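PDB 6U4B: WbbM protein, which probably acts as a bifunctional glycosyltransferase in O-antigen polymerisation, joining a DUF4422 region to a magnesium-binding family 8 region within a trimer. Local coordinates for residues P49-V52 against N56-N59; R105-S110 against L153-W158; F115-D118 against V122-H125; Y312-G317 against D577-N582; K554-I559 against V573-D578. One frame throughout, in Å; residues are numbered along the deposited sequence.

Contact 1: residues P49-V52 against N56-N59; sequences PLHV and NSCN
The side chain of His51 leaves its strand with CG anti to the backbone N (chi1 -179°), which extends the imidazole toward the loop 56-59. There Ser57 holds OG trans to its own N (chi1 167°), where it accepts from Asn59 N and also lies beside the imidazole edge. The CE1 corner of the ring does the touching. His51 CE1 lies 3.4 Å from Asn59 O, which sits at the ring edge and in its plane, and 3.6 Å from Ser57 OG, also near that plane. His51 NE2 is 3.9 Å from Ser57 CB. These are close contacts, consistent with a weakly polar C-H meeting two oxygens, and no hydrogen bond crosses between the segments. The serine is fixed by its own loop, since Ser57 OG accepts from Asn59 N at 2.9 Å in a nearly straight bond (165°), an ST turn in the loop that follows strand 47-51. That strand runs parallel to strand 29-35 in the sheet of the DUF4422 region, with Leu50 and Val52 packing on helix 82-91. Pointing away from His51, the amide of Asn59 is held by Lys347 and Glu339, and Asn56 OD1 bonds Lys554 of a neighbouring subunit.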
# COMPACT_ATOMS: atom_id res chain seq x y z
N PRO A 49 -42.81 3.72 -10.02
CA PRO A 49 -41.99 2.54 -10.33
C PRO A 49 -41.05 2.19 -9.20
O PRO A 49 -40.52 3.06 -8.50
CB PRO A 49 -41.22 2.97 -11.59
CG PRO A 49 -41.14 4.46 -11.49
CD PRO A 49 -42.42 4.90 -10.82
N LEU A 50 -40.84 0.89 -9.01
CA LEU A 50 -39.95 0.37 -7.98
C LEU A 50 -39.00 -0.64 -8.59
O LEU A 50 -39.42 -1.51 -9.37
CB LEU A 50 -40.73 -0.28 -6.82
CG LEU A 50 -41.46 0.66 -5.86
CD1 LEU A 50 -42.25 -0.14 -4.84
CD2 LEU A 50 -40.49 1.60 -5.17
N HIS A 51 -37.72 -0.53 -8.25
CA HIS A 51 -36.70 -1.50 -8.62
C HIS A 51 -36.71 -2.59 -7.56
O HIS A 51 -36.10 -2.44 -6.50
CB HIS A 51 -35.34 -0.82 -8.74
CG HIS A 51 -34.22 -1.73 -9.14
ND1 HIS A 51 -32.93 -1.29 -9.32
CD2 HIS A 51 -34.20 -3.06 -9.40
CE1 HIS A 51 -32.16 -2.30 -9.66
NE2 HIS A 51 -32.90 -3.39 -9.72
N VAL A 52 -37.42 -3.68 -7.83
CA VAL A 52 -37.56 -4.75 -6.84
C VAL A 52 -36.29 -5.59 -6.83
O VAL A 52 -35.60 -5.74 -7.84
CB VAL A 52 -38.81 -5.60 -7.11
CG1 VAL A 52 -40.06 -4.74 -7.05
CG2 VAL A 52 -38.70 -6.33 -8.44
N ASN A 56 -30.04 -6.93 -4.12
CA ASN A 56 -29.20 -7.93 -4.77
C ASN A 56 -28.61 -7.44 -6.09
O ASN A 56 -27.84 -8.17 -6.72
CB ASN A 56 -29.99 -9.22 -5.00
CG ASN A 56 -30.50 -9.84 -3.71
OD1 ASN A 56 -30.01 -9.54 -2.62
ND2 ASN A 56 -31.49 -10.71 -3.83
N SER A 57 -28.95 -6.23 -6.51
CA SER A 57 -28.45 -5.66 -7.76
C SER A 57 -27.39 -4.60 -7.48
O SER A 57 -27.47 -3.87 -6.49
CB SER A 57 -29.60 -5.05 -8.57
OG SER A 57 -29.11 -4.24 -9.63
N CYS A 58 -26.40 -4.54 -8.37
CA CYS A 58 -25.41 -3.48 -8.35
C CYS A 58 -25.76 -2.31 -9.26
O CYS A 58 -24.99 -1.35 -9.35
CB CYS A 58 -24.03 -4.02 -8.75
SG CYS A 58 -23.33 -5.24 -7.61
N ASN A 59 -26.90 -2.37 -9.94
CA ASN A 59 -27.23 -1.41 -10.99
C ASN A 59 -28.37 -0.50 -10.57
O ASN A 59 -29.14 -0.78 -9.64
CB ASN A 59 -27.61 -2.13 -12.28
CG ASN A 59 -26.41 -2.72 -12.99
OD1 ASN A 59 -25.55 -3.33 -12.37
ND2 ASN A 59 -26.35 -2.53 -14.31

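Contact 2: residues R105-S110 against L153-W158; sequences RHLNFS and LLPKKW
Leu107 meets the start of the Pro155 ring with one methyl: Leu107 CD2 stands 3.8 Å from Pro155 CD and 3.9 Å from Pro155 N. The same Leu107 CD2 reaches Leu154 C at 4.2 Å, and thus lies against the peptide link between the two residues as well as against the ring. The leucine has CG opposite its carbonyl carbon (chi1 -63°) and an extended second torsion, a relaxed conformation that delivers the branch without strain. Pro155 presents the side of its ring at CD, and the two side chains are set at a slant to one another. One residue on from the leucine, Asn108 folds back in an Asx turn. Its CG is anti to the backbone N (chi1 176°) and OD1 nearly eclipses CA (chi2 9°), which places Asn108 OD1 to accept from Ser110 N at 2.9 Å and from Ser110 OG at 2.8 Å. The hydroxyl lies in the carbonyl plane on a lone pair, while the amide N-H comes from above that plane. Leu107 also packs on Val217 and Met101, against strands 216-219 and 97-102 of the DUF4422 sheet. The side-chain contact is apolar, a buried van der Waals meeting that adds no directional bond; backbone bonds of His106 and Asn108 with Thr283 and Gln281 are what join 105-110 to strand 277-285.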
# COMPACT_ATOMS: atom_id res chain seq x y z
N ARG A 105 -47.15 -5.57 -17.75
CA ARG A 105 -48.52 -6.04 -17.65
C ARG A 105 -49.26 -5.13 -16.69
O ARG A 105 -48.84 -4.95 -15.54
CB ARG A 105 -48.57 -7.50 -17.17
CG ARG A 105 -48.03 -8.50 -18.17
CD ARG A 105 -47.72 -9.83 -17.50
NE ARG A 105 -47.43 -10.88 -18.46
CZ ARG A 105 -46.21 -11.17 -18.92
NH1 ARG A 105 -45.16 -10.47 -18.51
NH2 ARG A 105 -46.05 -12.15 -19.79
N HIS A 106 -50.36 -4.54 -17.16
CA HIS A 106 -51.09 -3.54 -16.40
C HIS A 106 -52.58 -3.89 -16.41
O HIS A 106 -53.01 -4.88 -17.00
CB HIS A 106 -50.85 -2.14 -16.98
CG HIS A 106 -49.41 -1.76 -17.05
ND1 HIS A 106 -48.80 -1.35 -18.22
CD2 HIS A 106 -48.44 -1.73 -16.10
CE1 HIS A 106 -47.53 -1.09 -17.99
NE2 HIS A 106 -47.28 -1.31 -16.71
N LEU A 107 -53.37 -3.04 -15.75
CA LEU A 107 -54.82 -3.20 -15.71
C LEU A 107 -55.47 -2.14 -16.59
O LEU A 107 -55.00 -1.00 -16.67
CB LEU A 107 -55.34 -3.08 -14.28
CG LEU A 107 -54.88 -4.13 -13.27
CD1 LEU A 107 -55.21 -3.67 -11.86
CD2 LEU A 107 -55.53 -5.47 -13.56
N ASN A 108 -56.56 -2.53 -17.24
CA ASN A 108 -57.36 -1.61 -18.05
C ASN A 108 -58.39 -0.95 -17.15
O ASN A 108 -59.34 -1.60 -16.70
CB ASN A 108 -58.02 -2.37 -19.21
CG ASN A 108 -58.94 -1.49 -20.03
OD1 ASN A 108 -58.98 -0.27 -19.87
ND2 ASN A 108 -59.68 -2.12 -20.94
N PHE A 109 -58.21 0.34 -16.89
CA PHE A 109 -59.12 1.11 -16.05
C PHE A 109 -60.18 1.85 -16.84
O PHE A 109 -61.01 2.54 -16.23
CB PHE A 109 -58.33 2.11 -15.19
CG PHE A 109 -57.28 1.48 -14.33
CD1 PHE A 109 -55.96 1.39 -14.75
CD2 PHE A 109 -57.60 0.97 -13.08
CE1 PHE A 109 -55.00 0.81 -13.96
CE2 PHE A 109 -56.64 0.39 -12.28
CZ PHE A 109 -55.33 0.31 -12.71
N SER A 110 -60.19 1.74 -18.16
CA SER A 110 -61.09 2.53 -18.98
C SER A 110 -62.49 1.91 -19.00
O SER A 110 -62.70 0.76 -18.62
CB SER A 110 -60.56 2.65 -20.41
OG SER A 110 -60.82 1.48 -21.16
N LEU A 153 -60.08 -3.82 -6.91
CA LEU A 153 -60.03 -4.01 -8.36
C LEU A 153 -58.90 -4.98 -8.68
O LEU A 153 -57.85 -4.95 -8.02
CB LEU A 153 -59.83 -2.68 -9.10
CG LEU A 153 -60.81 -1.54 -8.82
CD1 LEU A 153 -60.39 -0.72 -7.61
CD2 LEU A 153 -60.96 -0.67 -10.05
N LEU A 154 -59.12 -5.83 -9.68
CA LEU A 154 -58.14 -6.86 -10.02
C LEU A 154 -58.52 -7.52 -11.35
O LEU A 154 -59.59 -7.23 -11.89
CB LEU A 154 -58.05 -7.90 -8.88
CG LEU A 154 -59.16 -8.87 -8.51
CD1 LEU A 154 -58.67 -9.79 -7.40
CD2 LEU A 154 -60.41 -8.15 -8.06
N PRO A 155 -57.65 -8.36 -11.93
CA PRO A 155 -57.99 -8.97 -13.22
C PRO A 155 -59.10 -10.00 -13.13
O PRO A 155 -59.59 -10.31 -12.04
CB PRO A 155 -56.67 -9.63 -13.65
CG PRO A 155 -55.92 -9.83 -12.40
CD PRO A 155 -56.25 -8.64 -11.56
N LYS A 156 -59.49 -10.54 -14.29
CA LYS A 156 -60.50 -11.59 -14.33
C LYS A 156 -59.95 -12.88 -13.73
O LYS A 156 -58.74 -13.15 -13.78
CB LYS A 156 -60.95 -11.84 -15.76
CG LYS A 156 -61.55 -10.63 -16.47
CD LYS A 156 -62.38 -11.05 -17.67
CE LYS A 156 -61.78 -10.54 -18.97
NZ LYS A 156 -62.82 -10.01 -19.89
N LYS A 157 -60.84 -13.67 -13.14
CA LYS A 157 -60.46 -15.00 -12.68
C LYS A 157 -59.99 -15.85 -13.86
O LYS A 157 -60.40 -15.64 -15.01
CB LYS A 157 -61.63 -15.69 -11.98
CG LYS A 157 -61.89 -15.23 -10.56
CD LYS A 157 -63.02 -16.05 -9.93
CE LYS A 157 -63.31 -15.60 -8.51
NZ LYS A 157 -64.47 -16.34 -7.94
N TRP A 158 -59.12 -16.81 -13.56
CA TRP A 158 -58.64 -17.76 -14.55
C TRP A 158 -59.07 -19.16 -14.13
O TRP A 158 -59.01 -19.51 -12.95
CB TRP A 158 -57.11 -17.69 -14.68
CG TRP A 158 -56.55 -18.56 -15.76
CD1 TRP A 158 -56.65 -18.36 -17.10
CD2 TRP A 158 -55.78 -19.75 -15.58
NE1 TRP A 158 -56.00 -19.37 -17.78
CE2 TRP A 158 -55.46 -20.23 -16.87
CE3 TRP A 158 -55.33 -20.46 -14.46
CZ2 TRP A 158 -54.71 -21.40 -17.06
CZ3 TRP A 158 -54.59 -21.61 -14.66
CH2 TRP A 158 -54.29 -22.07 -15.95

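Contact 3: residues F115-D118 against V122-H125; sequences FSED and VVNH
Asp118 and Val122 clasp each other through two hydrogen bonds: Val122 N gives to Asp118 OD2 at 3.0 Å, nearly straight at 164°, and Asp118 N gives to Val122 O at 3.2 Å, more bent at 136°. OD2 also accepts from Trp120 N, two residues on, which makes an Asx turn of the tight reversal leading into strand 122-125, a strand that runs parallel to strand 277-285. The carboxylate reaches this place because CG sits between the backbone N and the carbonyl carbon (chi1 56°), folding the group back over the turn; Val122 N meets OD2 on its syn side, somewhat out of the carboxylate plane. That grip brings Asp118 OD2 within 3.1 Å of Val122 O, a pairing of two acceptors that the N-H donors probably offset. Next outward, Glu117 CA lies 3.4 Å from Val122 O in a C-H...O contact. The acid end of Glu117 is held by Lys156 and Gln281, so its methylene chain is steadied beside Val123, with Glu117 CG 3.7 Å from Val123 CG2. Last comes Phe115, whose ring packs edge-to-face on Phe136 while Phe115 CB rests 3.7 Å from Val123 CG1.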
# COMPACT_ATOMS: atom_id res chain seq x y z
N PHE A 115 -62.02 -4.91 -25.10
CA PHE A 115 -60.90 -5.01 -26.04
C PHE A 115 -60.64 -6.46 -26.40
O PHE A 115 -60.87 -7.38 -25.61
CB PHE A 115 -59.64 -4.37 -25.44
CG PHE A 115 -59.68 -2.87 -25.40
CD1 PHE A 115 -59.39 -2.12 -26.53
CD2 PHE A 115 -60.00 -2.21 -24.22
CE1 PHE A 115 -59.42 -0.74 -26.49
CE2 PHE A 115 -60.04 -0.83 -24.18
CZ PHE A 115 -59.75 -0.09 -25.31
N SER A 116 -60.14 -6.66 -27.62
CA SER A 116 -59.81 -8.00 -28.10
C SER A 116 -58.79 -8.66 -27.19
O SER A 116 -57.69 -8.14 -26.99
CB SER A 116 -59.28 -7.92 -29.53
OG SER A 116 -59.91 -6.89 -30.27
N GLU A 117 -59.16 -9.82 -26.64
CA GLU A 117 -58.26 -10.62 -25.82
C GLU A 117 -57.81 -11.84 -26.60
O GLU A 117 -58.40 -12.20 -27.63
CB GLU A 117 -58.94 -11.04 -24.51
CG GLU A 117 -59.20 -9.87 -23.56
CD GLU A 117 -59.95 -10.28 -22.30
OE1 GLU A 117 -60.59 -9.41 -21.67
OE2 GLU A 117 -59.90 -11.48 -21.95
N ASP A 118 -56.74 -12.48 -26.13
CA ASP A 118 -56.20 -13.61 -26.87
C ASP A 118 -56.43 -14.95 -26.19
O ASP A 118 -57.39 -15.12 -25.44
CB ASP A 118 -54.71 -13.44 -27.13
CG ASP A 118 -53.91 -13.25 -25.85
OD1 ASP A 118 -52.67 -13.05 -25.95
OD2 ASP A 118 -54.51 -13.30 -24.77
N VAL A 122 -55.42 -11.79 -22.32
CA VAL A 122 -54.70 -10.53 -22.17
C VAL A 122 -54.89 -9.70 -23.43
O VAL A 122 -55.10 -10.24 -24.53
CB VAL A 122 -53.20 -10.76 -21.88
CG1 VAL A 122 -53.03 -11.53 -20.58
CG2 VAL A 122 -52.52 -11.47 -23.03
N VAL A 123 -54.85 -8.39 -23.27
CA VAL A 123 -54.95 -7.45 -24.38
C VAL A 123 -53.54 -6.99 -24.73
O VAL A 123 -52.85 -6.38 -23.91
CB VAL A 123 -55.86 -6.26 -24.03
CG1 VAL A 123 -56.05 -5.37 -25.25
CG2 VAL A 123 -57.20 -6.76 -23.52
N ASN A 124 -53.11 -7.30 -25.95
CA ASN A 124 -51.75 -7.00 -26.38
C ASN A 124 -51.67 -5.62 -27.00
O ASN A 124 -52.61 -5.17 -27.68
CB ASN A 124 -51.27 -8.06 -27.37
CG ASN A 124 -51.24 -9.46 -26.77
OD1 ASN A 124 -52.27 -10.14 -26.71
ND2 ASN A 124 -50.07 -9.89 -26.32
N HIS A 125 -50.55 -4.94 -26.77
CA HIS A 125 -50.24 -3.65 -27.36
C HIS A 125 -48.74 -3.66 -27.63
O HIS A 125 -47.97 -4.16 -26.80
CB HIS A 125 -50.62 -2.48 -26.45
CG HIS A 125 -50.79 -1.18 -27.17
ND1 HIS A 125 -49.75 -0.30 -27.37
CD2 HIS A 125 -51.88 -0.60 -27.72
CE1 HIS A 125 -50.19 0.76 -28.03
NE2 HIS A 125 -51.48 0.60 -28.25

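Contact 4: residues Y312-G317 against D577-N582; sequences YAISGG and DDFIEN
Ser315, which lies against Phe579 through its CA, sends its hydroxyl elsewhere: OG hydrogen-bonds to Ser407 O, the carbonyl between the magnesium ligands Asp406 and Asp408, and the Ser315 side chain is about 4 Å from that of Asp408 at the nearest atoms. The ring of Phe579 comes across from the other helix by its edge: Phe579 CZ lies 4.3 Å from Ile314 CG2, and Phe579 CE1 lies 4.4 Å from Ser315 CA, both partners near the ring plane. With CG trans to the backbone N (chi1 171°), the phenyl stretches away from its own helix and bridges a backbone separation of 8.6 Å between Ser315 CA and Phe579 CA. Helix 313-325 is the connection between the neighbouring parallel strands 302-309 and 333-340, a beta-alpha-beta crossover of the Rossmann-like GT-A fold, as in other family 8 glycosyltransferases. Ser315 lies at its N-terminal end. Trp568 lies beside both Ser315 and Phe579, its ring meeting the phenyl at roughly 45°. Farther along, Asn582 reaches back within its own helix, where its ND2 makes a weak bond to Asp578 O, while Asn582 O accepts from Asn321 of the facing helix.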
# COMPACT_ATOMS: atom_id res chain seq x y z
N TYR A 312 -12.47 -4.66 -19.77
CA TYR A 312 -11.83 -3.39 -19.48
C TYR A 312 -12.12 -2.90 -18.07
O TYR A 312 -11.88 -1.73 -17.76
CB TYR A 312 -12.24 -2.33 -20.51
CG TYR A 312 -11.28 -2.21 -21.67
CD1 TYR A 312 -11.12 -1.00 -22.34
CD2 TYR A 312 -10.54 -3.30 -22.11
CE1 TYR A 312 -10.25 -0.89 -23.41
CE2 TYR A 312 -9.67 -3.20 -23.17
CZ TYR A 312 -9.52 -1.99 -23.82
OH TYR A 312 -8.65 -1.88 -24.88
N ALA A 313 -12.64 -3.78 -17.21
CA ALA A 313 -12.91 -3.39 -15.83
C ALA A 313 -11.63 -3.05 -15.08
O ALA A 313 -11.63 -2.17 -14.21
CB ALA A 313 -13.66 -4.51 -15.10
N ILE A 314 -10.52 -3.73 -15.40
CA ILE A 314 -9.24 -3.40 -14.78
C ILE A 314 -8.83 -1.98 -15.13
O ILE A 314 -8.40 -1.21 -14.26
CB ILE A 314 -8.16 -4.42 -15.21
CG1 ILE A 314 -8.53 -5.82 -14.72
CG2 ILE A 314 -6.80 -4.00 -14.68
CD1 ILE A 314 -7.48 -6.86 -15.02
N SER A 315 -8.97 -1.61 -16.40
CA SER A 315 -8.67 -0.24 -16.81
C SER A 315 -9.59 0.76 -16.12
O SER A 315 -9.14 1.84 -15.71
CB SER A 315 -8.79 -0.12 -18.33
OG SER A 315 -8.60 1.22 -18.73
N GLY A 316 -10.87 0.43 -16.00
CA GLY A 316 -11.80 1.31 -15.32
C GLY A 316 -11.49 1.47 -13.84
O GLY A 316 -11.69 2.55 -13.28
N GLY A 317 -11.00 0.41 -13.20
CA GLY A 317 -10.61 0.52 -11.80
C GLY A 317 -9.46 1.49 -11.60
O GLY A 317 -9.48 2.32 -10.69
N ASP A 577 4.15 3.62 -15.21
CA ASP A 577 4.09 3.77 -13.76
C ASP A 577 2.83 4.51 -13.32
O ASP A 577 2.31 4.24 -12.23
CB ASP A 577 5.34 4.50 -13.25
CG ASP A 577 6.62 3.73 -13.53
OD1 ASP A 577 6.56 2.50 -13.74
OD2 ASP A 577 7.70 4.36 -13.53
N ASP A 578 2.34 5.43 -14.14
CA ASP A 578 1.12 6.16 -13.81
C ASP A 578 -0.09 5.24 -13.74
O ASP A 578 -1.03 5.50 -12.97
CB ASP A 578 0.87 7.26 -14.83
CG ASP A 578 2.00 8.26 -14.89
OD1 ASP A 578 2.01 9.21 -14.08
OD2 ASP A 578 2.90 8.08 -15.74
N PHE A 579 -0.10 4.17 -14.54
CA PHE A 579 -1.19 3.21 -14.48
C PHE A 579 -1.04 2.28 -13.28
O PHE A 579 -1.99 2.07 -12.53
CB PHE A 579 -1.24 2.41 -15.78
CG PHE A 579 -2.19 1.25 -15.74
CD1 PHE A 579 -3.53 1.44 -15.98
CD2 PHE A 579 -1.73 -0.03 -15.46
CE1 PHE A 579 -4.41 0.37 -15.94
CE2 PHE A 579 -2.60 -1.10 -15.42
CZ PHE A 579 -3.95 -0.90 -15.66
N ILE A 580 0.16 1.72 -13.10
CA ILE A 580 0.41 0.81 -11.98
C ILE A 580 0.12 1.50 -10.65
O ILE A 580 -0.47 0.90 -9.74
CB ILE A 580 1.86 0.29 -12.03
CG1 ILE A 580 2.03 -0.66 -13.22
CG2 ILE A 580 2.25 -0.39 -10.73
CD1 ILE A 580 1.11 -1.87 -13.17
N GLU A 581 0.53 2.76 -10.53
CA GLU A 581 0.28 3.54 -9.32
C GLU A 581 -1.18 3.46 -8.88
O GLU A 581 -1.47 3.40 -7.68
CB GLU A 581 0.68 5.00 -9.57
CG GLU A 581 0.44 5.95 -8.43
CD GLU A 581 0.56 7.40 -8.86
OE1 GLU A 581 -0.37 8.20 -8.58
OE2 GLU A 581 1.57 7.75 -9.51
N ASN A 582 -2.11 3.44 -9.83
CA ASN A 582 -3.53 3.44 -9.51
C ASN A 582 -4.13 2.04 -9.43
O ASN A 582 -5.24 1.90 -8.92
CB ASN A 582 -4.29 4.28 -10.54
CG ASN A 582 -3.94 5.75 -10.46
OD1 ASN A 582 -4.26 6.42 -9.48
ND2 ASN A 582 -3.27 6.26 -11.49

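Contact 5: residues K554-I559 against V573-D578; sequences KKPKMI and VDFYDD
Ile559 rests on the Phe575 ring with two branches: Ile559 CD1 is 3.5 Å from Phe575 CD1, and Ile559 CG2 is 3.9 Å from Phe575 CG. CG1 lies above one face of the ring, displaced toward the rim. Pro556 adds its CG at 3.8 Å from Phe575 CE1, approaching obliquely, so the phenyl is touched by two residues of 554-559. The Ile559 CD1 methyl also presses on the carboxyl group of Asp578, 3.6 Å from Asp578 CG. That acid is not left among carbons alone, for its OD1 forms a salt bridge with Lys412, and its OD2 lies in the plane of the Phe575 ring, at the edge. A second layer fixes the aromatic residue. Phe575 is the third residue of a type II beta turn from Val573 to Tyr576, with a positive phi of 61°, and this turn runs straight into helix 576-583; Phe575 O accepts from Tyr561 OH. Ile559 precedes the magnesium ligand His560 and packs on Val410, two residues beyond the ligand Asp408. Strand 558-560 is the middle one of a three-stranded sheet, antiparallel to 409-411 and parallel to 527-528, with the beta turn (Phe575) and the first turn of helix 576-583 (Asp578) lying against it.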
# COMPACT_ATOMS: atom_id res chain seq x y z
N LYS A 554 4.93 16.60 -20.69
CA LYS A 554 5.75 16.85 -19.51
C LYS A 554 4.92 17.08 -18.25
O LYS A 554 5.43 16.85 -17.15
CB LYS A 554 6.67 18.05 -19.76
CG LYS A 554 7.68 17.81 -20.87
CD LYS A 554 8.63 18.98 -21.05
CE LYS A 554 9.66 19.03 -19.93
NZ LYS A 554 10.58 17.86 -19.97
N LYS A 555 3.66 17.50 -18.37
CA LYS A 555 2.78 17.67 -17.22
C LYS A 555 1.35 17.35 -17.62
O LYS A 555 0.48 18.23 -17.67
CB LYS A 555 2.89 19.08 -16.64
CG LYS A 555 2.45 19.18 -15.19
CD LYS A 555 3.28 18.25 -14.32
CE LYS A 555 2.72 18.17 -12.91
NZ LYS A 555 3.47 17.19 -12.07
N PRO A 556 1.06 16.08 -17.91
CA PRO A 556 -0.29 15.72 -18.36
C PRO A 556 -1.31 15.88 -17.25
O PRO A 556 -1.00 15.70 -16.06
CB PRO A 556 -0.16 14.25 -18.79
CG PRO A 556 1.32 13.99 -18.87
CD PRO A 556 1.94 14.90 -17.86
N LYS A 557 -2.54 16.21 -17.64
CA LYS A 557 -3.66 16.17 -16.72
C LYS A 557 -4.52 14.93 -16.90
O LYS A 557 -5.21 14.52 -15.96
CB LYS A 557 -4.51 17.43 -16.86
CG LYS A 557 -3.77 18.68 -16.42
CD LYS A 557 -4.66 19.90 -16.32
CE LYS A 557 -3.91 21.07 -15.70
NZ LYS A 557 -4.68 22.34 -15.77
N MET A 558 -4.47 14.31 -18.09
CA MET A 558 -5.05 13.00 -18.31
C MET A 558 -4.18 12.27 -19.31
O MET A 558 -3.79 12.84 -20.34
CB MET A 558 -6.50 13.09 -18.82
CG MET A 558 -7.14 11.75 -19.14
SD MET A 558 -6.81 11.13 -20.81
CE MET A 558 -8.20 11.81 -21.72
N ILE A 559 -3.87 11.01 -19.01
CA ILE A 559 -3.05 10.17 -19.87
C ILE A 559 -3.96 9.18 -20.57
O ILE A 559 -4.72 8.46 -19.92
CB ILE A 559 -1.96 9.44 -19.05
CG1 ILE A 559 -1.04 10.46 -18.39
CG2 ILE A 559 -1.19 8.48 -19.94
CD1 ILE A 559 -0.18 9.89 -17.28
N VAL A 573 5.96 0.47 -21.73
CA VAL A 573 5.04 1.48 -22.25
C VAL A 573 5.31 2.80 -21.53
O VAL A 573 5.69 2.81 -20.36
CB VAL A 573 3.57 1.00 -22.09
CG1 VAL A 573 2.63 2.15 -21.79
CG2 VAL A 573 3.10 0.24 -23.32
N ASP A 574 5.16 3.91 -22.25
CA ASP A 574 5.28 5.22 -21.63
C ASP A 574 4.13 5.47 -20.67
O ASP A 574 2.99 5.05 -20.91
CB ASP A 574 5.32 6.32 -22.69
CG ASP A 574 6.68 6.45 -23.36
OD1 ASP A 574 7.69 6.09 -22.73
OD2 ASP A 574 6.73 6.91 -24.52
N PHE A 575 4.43 6.17 -19.57
CA PHE A 575 3.46 6.44 -18.51
C PHE A 575 2.94 5.15 -17.87
O PHE A 575 1.83 5.11 -17.33
CB PHE A 575 2.28 7.28 -19.01
CG PHE A 575 2.68 8.61 -19.58
CD1 PHE A 575 3.03 9.66 -18.75
CD2 PHE A 575 2.70 8.81 -20.95
CE1 PHE A 575 3.40 10.89 -19.27
CE2 PHE A 575 3.07 10.04 -21.48
CZ PHE A 575 3.42 11.08 -20.64
N TYR A 576 3.75 4.09 -17.93
CA TYR A 576 3.34 2.81 -17.36
C TYR A 576 3.25 2.88 -15.85
O TYR A 576 2.36 2.26 -15.25
CB TYR A 576 4.32 1.72 -17.79
CG TYR A 576 4.18 0.42 -17.03
CD1 TYR A 576 3.02 -0.34 -17.13
CD2 TYR A 576 5.21 -0.04 -16.22
CE1 TYR A 576 2.89 -1.52 -16.43
CE2 TYR A 576 5.09 -1.23 -15.52
CZ TYR A 576 3.93 -1.96 -15.63
OH TYR A 576 3.81 -3.14 -14.94
N ASP A 577 4.15 3.62 -15.21
CA ASP A 577 4.09 3.77 -13.76
C ASP A 577 2.83 4.51 -13.32
O ASP A 577 2.31 4.24 -12.23
CB ASP A 577 5.34 4.50 -13.25
CG ASP A 577 6.62 3.73 -13.53
OD1 ASP A 577 6.56 2.50 -13.74
OD2 ASP A 577 7.70 4.36 -13.53
N ASP A 578 2.34 5.43 -14.14
CA ASP A 578 1.12 6.16 -13.81
C ASP A 578 -0.09 5.24 -13.74
O ASP A 578 -1.03 5.50 -12.97
CB ASP A 578 0.87 7.26 -14.83
CG ASP A 578 2.00 8.26 -14.89
OD1 ASP A 578 2.01 9.21 -14.08
OD2 ASP A 578 2.90 8.08 -15.74

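Along the chain, contact 1 comes first, contact 3 is nested inside the loop closed by contact 2, and contacts 4 and 5 follow in the C-terminal part, each with one segment in the family 8 range. Contacts 1 to 3 reach one mixed sheet in the DUF4422 range; 2 and 3 are 11 Å apart between centres and joined by the Lys156-Glu117 salt bridge. Contacts 4 and 5, 12 Å apart between centres, share Asp577 and Asp578 on helix 576-583 and lie near the magnesium site, the side chains of Ser315 and Ile559 about 8 and 10 Å from the ion. Contacts 2 and 5, with centres 61 Å apart, lie on opposite sides of the chain's centre. Within the trimer, Lys554 of contact 5 bonds Asn56 of contact 1 in another subunit.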